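Local coordinates for protein Ras-3 from Cryphonectria parasitica (Cryphonectria parasitica, PDB 4KU4) that binds guanosine-5'-diphosphate and belongs to the Ras family of small P-loop proteins, at residues G170-S175 / E183-S188. Numbering follows the deposited sequence. Where two conformers were deposited one is given.
Sequences GFVETS and EEAFFS. With GDP (guanosine-5'-diphosphate), chain C.
The edge strand 170-173 passes close to helix 182-196, and V172 and A185 come nearest, with V172 CA and A185 CA 5.6 Å apart. The methyl of A185 points into the strand face and meets V172 and T174, two residues apart on the same face of the strand. V172 CG1 lies 3.9 Å from A185 CB. V172 has CG1 anti to its own backbone N (chi1 177°), which sets both methyls against A185: CG2 reaches A185 CA at 4.0 Å. T174 brings only its methyl, with CG2 3.8 Å from A185 CB. The chi1 of 61° sends its hydroxyl another way, to N145. Strand 140-145 adds to this layer: V143 touches T174 and A185, and V141 touches V172 and S188. One turn further along the helix, S188 OG folds back to A185 O at 2.6 Å, with the donor tilted 23° from the carbonyl plane. F171 and E173 point to the other side of the sheet, where F171 packs on helix 157-167. Beyond T174 the chain enters the guanosine-5'-diphosphate pocket. There S175 CA is 3.3 Å from GDP O6. No hydrogen bond crosses between the two segments. Between them the contact is apolar, made by the methyls of V172, T174 and A185, while T174 OG1 is bonded to N145 and S175 OG to D148 and the L178 amide, on the nucleotide side.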
loop_
_atom_site.group_PDB
_atom_site.type_symbol
_atom_site.label_atom_id
_atom_site.label_comp_id
_atom_site.label_asym_id
_atom_site.label_seq_id
_atom_site.Cartn_x
_atom_site.Cartn_y
_atom_site.Cartn_z
ATOM N N GLY A 170 -9.736 -1.606 0.924
ATOM C CA GLY A 170 -9.759 -0.984 -0.384
ATOM C C GLY A 170 -9.093 -1.865 -1.425
ATOM O O GLY A 170 -8.363 -2.798 -1.091
ATOM N N PHE A 171 -9.372 -1.577 -2.693
ATOM C CA PHE A 171 -8.715 -2.241 -3.805
ATOM C C PHE A 171 -8.464 -1.251 -4.933
ATOM O O PHE A 171 -9.396 -0.590 -5.406
ATOM C CB PHE A 171 -9.564 -3.413 -4.325
ATOM C CG PHE A 171 -8.985 -4.090 -5.536
ATOM C CD1 PHE A 171 -7.693 -4.575 -5.524
ATOM C CD2 PHE A 171 -9.746 -4.262 -6.679
ATOM C CE1 PHE A 171 -7.162 -5.188 -6.642
ATOM C CE2 PHE A 171 -9.221 -4.897 -7.794
ATOM C CZ PHE A 171 -7.945 -5.361 -7.779
ATOM N N VAL A 172 -7.205 -1.124 -5.347
ATOM C CA VAL A 172 -6.870 -0.280 -6.486
ATOM C C VAL A 172 -5.864 -0.991 -7.383
ATOM O O VAL A 172 -4.901 -1.580 -6.897
ATOM C CB VAL A 172 -6.261 1.064 -6.040
ATOM C CG1 VAL A 172 -5.854 1.887 -7.253
ATOM C CG2 VAL A 172 -7.254 1.842 -5.201
ATOM N N GLU A 173 -6.075 -0.920 -8.695
ATOM C CA GLU A 173 -5.124 -1.488 -9.650
ATOM C C GLU A 173 -4.184 -0.385 -10.127
ATOM O O GLU A 173 -4.624 0.737 -10.421
ATOM C CB GLU A 173 -5.836 -2.178 -10.802
ATOM C CG GLU A 173 -6.389 -3.508 -10.354
ATOM C CD GLU A 173 -6.442 -4.520 -11.459
ATOM O OE1 GLU A 173 -6.294 -4.128 -12.636
ATOM O OE2 GLU A 173 -6.627 -5.713 -11.150
ATOM N N THR A 174 -2.897 -0.702 -10.202
ATOM C CA THR A 174 -1.892 0.301 -10.528
ATOM C C THR A 174 -0.814 -0.160 -11.485
ATOM O O THR A 174 -0.664 -1.358 -11.737
ATOM C CB THR A 174 -1.095 0.700 -9.229
ATOM O OG1 THR A 174 -0.416 -0.449 -8.697
ATOM C CG2 THR A 174 -2.027 1.292 -8.179
ATOM N N SER A 175 -0.111 0.808 -12.072
ATOM C CA SER A 175 1.090 0.494 -12.833
ATOM C C SER A 175 2.157 1.461 -12.355
ATOM O O SER A 175 2.134 2.633 -12.713
ATOM C CB SER A 175 0.927 0.596 -14.347
ATOM O OG SER A 175 2.177 0.394 -14.990
ATOM N N GLU A 183 -1.283 7.563 -7.298
ATOM C CA GLU A 183 -1.759 8.471 -6.248
ATOM C C GLU A 183 -3.095 8.013 -5.644
ATOM O O GLU A 183 -3.288 8.075 -4.431
ATOM C CB GLU A 183 -1.855 9.933 -6.739
ATOM C CG GLU A 183 -0.510 10.614 -6.884
ATOM C CD GLU A 183 -0.633 12.085 -7.238
ATOM O OE1 GLU A 183 -1.769 12.569 -7.452
ATOM O OE2 GLU A 183 0.421 12.749 -7.314
ATOM N N GLU A 184 -4.020 7.559 -6.486
ATOM C CA GLU A 184 -5.306 7.080 -5.991
ATOM C C GLU A 184 -5.110 5.976 -4.955
ATOM O O GLU A 184 -5.790 5.938 -3.935
ATOM C CB GLU A 184 -6.172 6.576 -7.145
ATOM C CG GLU A 184 -6.814 7.705 -7.951
ATOM C CD GLU A 184 -5.867 8.419 -8.906
ATOM O OE1 GLU A 184 -4.675 8.050 -9.046
ATOM O OE2 GLU A 184 -6.335 9.391 -9.528
ATOM N N ALA A 185 -4.158 5.089 -5.210
ATOM C CA ALA A 185 -3.931 3.962 -4.317
ATOM C C ALA A 185 -3.470 4.430 -2.936
ATOM O O ALA A 185 -4.080 4.074 -1.928
ATOM C CB ALA A 185 -2.931 3.031 -4.915
ATOM N N PHE A 186 -2.392 5.212 -2.890
ATOM C CA PHE A 186 -1.873 5.712 -1.618
ATOM C C PHE A 186 -2.852 6.638 -0.902
ATOM O O PHE A 186 -3.018 6.547 0.315
ATOM C CB PHE A 186 -0.546 6.459 -1.812
ATOM C CG PHE A 186 0.634 5.561 -2.046
ATOM C CD1 PHE A 186 1.351 5.049 -0.973
ATOM C CD2 PHE A 186 1.056 5.253 -3.333
ATOM C CE1 PHE A 186 2.438 4.234 -1.171
ATOM C CE2 PHE A 186 2.158 4.436 -3.532
ATOM C CZ PHE A 186 2.845 3.923 -2.443
ATOM N N PHE A 187 -3.479 7.552 -1.642
ATOM C CA PHE A 187 -4.376 8.498 -0.997
ATOM C C PHE A 187 -5.649 7.816 -0.480
ATOM O O PHE A 187 -6.326 8.344 0.395
ATOM C CB PHE A 187 -4.757 9.637 -1.947
ATOM C CG PHE A 187 -3.603 10.481 -2.396
ATOM C CD1 PHE A 187 -2.329 10.307 -1.876
ATOM C CD2 PHE A 187 -3.800 11.464 -3.345
ATOM C CE1 PHE A 187 -1.273 11.096 -2.299
ATOM C CE2 PHE A 187 -2.750 12.257 -3.774
ATOM C CZ PHE A 187 -1.486 12.076 -3.245
ATOM N N SER A 188 -5.962 6.639 -1.010
ATOM C CA SER A 188 -7.197 5.962 -0.635
ATOM C C SER A 188 -7.284 5.689 0.860
ATOM O O SER A 188 -8.358 5.788 1.449
ATOM C CB SER A 188 -7.403 4.669 -1.445
ATOM O OG SER A 188 -6.474 3.653 -1.081
HETATM P PB GDP C . 9.524 -4.950 -4.790
HETATM O O1B GDP C . 10.056 -3.685 -4.158
HETATM O O2B GDP C . 8.103 -5.206 -4.296
HETATM O O3B GDP C . 10.421 -6.126 -4.461
HETATM O O3A GDP C . 9.470 -4.734 -6.394
HETATM P PA GDP C . 10.334 -3.674 -7.282
HETATM O O1A GDP C . 9.819 -2.258 -7.144
HETATM O O2A GDP C . 11.814 -3.748 -6.997
HETATM O "O5'" GDP C . 10.014 -4.165 -8.774
HETATM C "C5'" GDP C . 10.364 -5.501 -9.147
HETATM C "C4'" GDP C . 10.362 -5.564 -10.666
HETATM O "O4'" GDP C . 9.048 -5.267 -11.089
HETATM C "C3'" GDP C . 11.265 -4.528 -11.306
HETATM O "O3'" GDP C . 11.898 -5.097 -12.468
HETATM C "C2'" GDP C . 10.309 -3.444 -11.738
HETATM O "O2'" GDP C . 10.784 -2.736 -12.882
HETATM C "C1'" GDP C . 9.062 -4.242 -12.059
HETATM N N9 GDP C . 7.811 -3.479 -11.873
HETATM C C8 GDP C . 7.381 -2.891 -10.739
HETATM N N7 GDP C . 6.177 -2.306 -10.937
HETATM C C5 GDP C . 5.825 -2.534 -12.215
HETATM C C6 GDP C . 4.687 -2.196 -13.083
HETATM O O6 GDP C . 3.731 -1.538 -12.642
HETATM N N1 GDP C . 4.708 -2.630 -14.352
HETATM C C2 GDP C . 5.719 -3.335 -14.861
HETATM N N2 GDP C . 5.646 -3.712 -16.161
HETATM N N3 GDP C . 6.805 -3.680 -14.124
HETATM C C4 GDP C . 6.902 -3.307 -12.827
#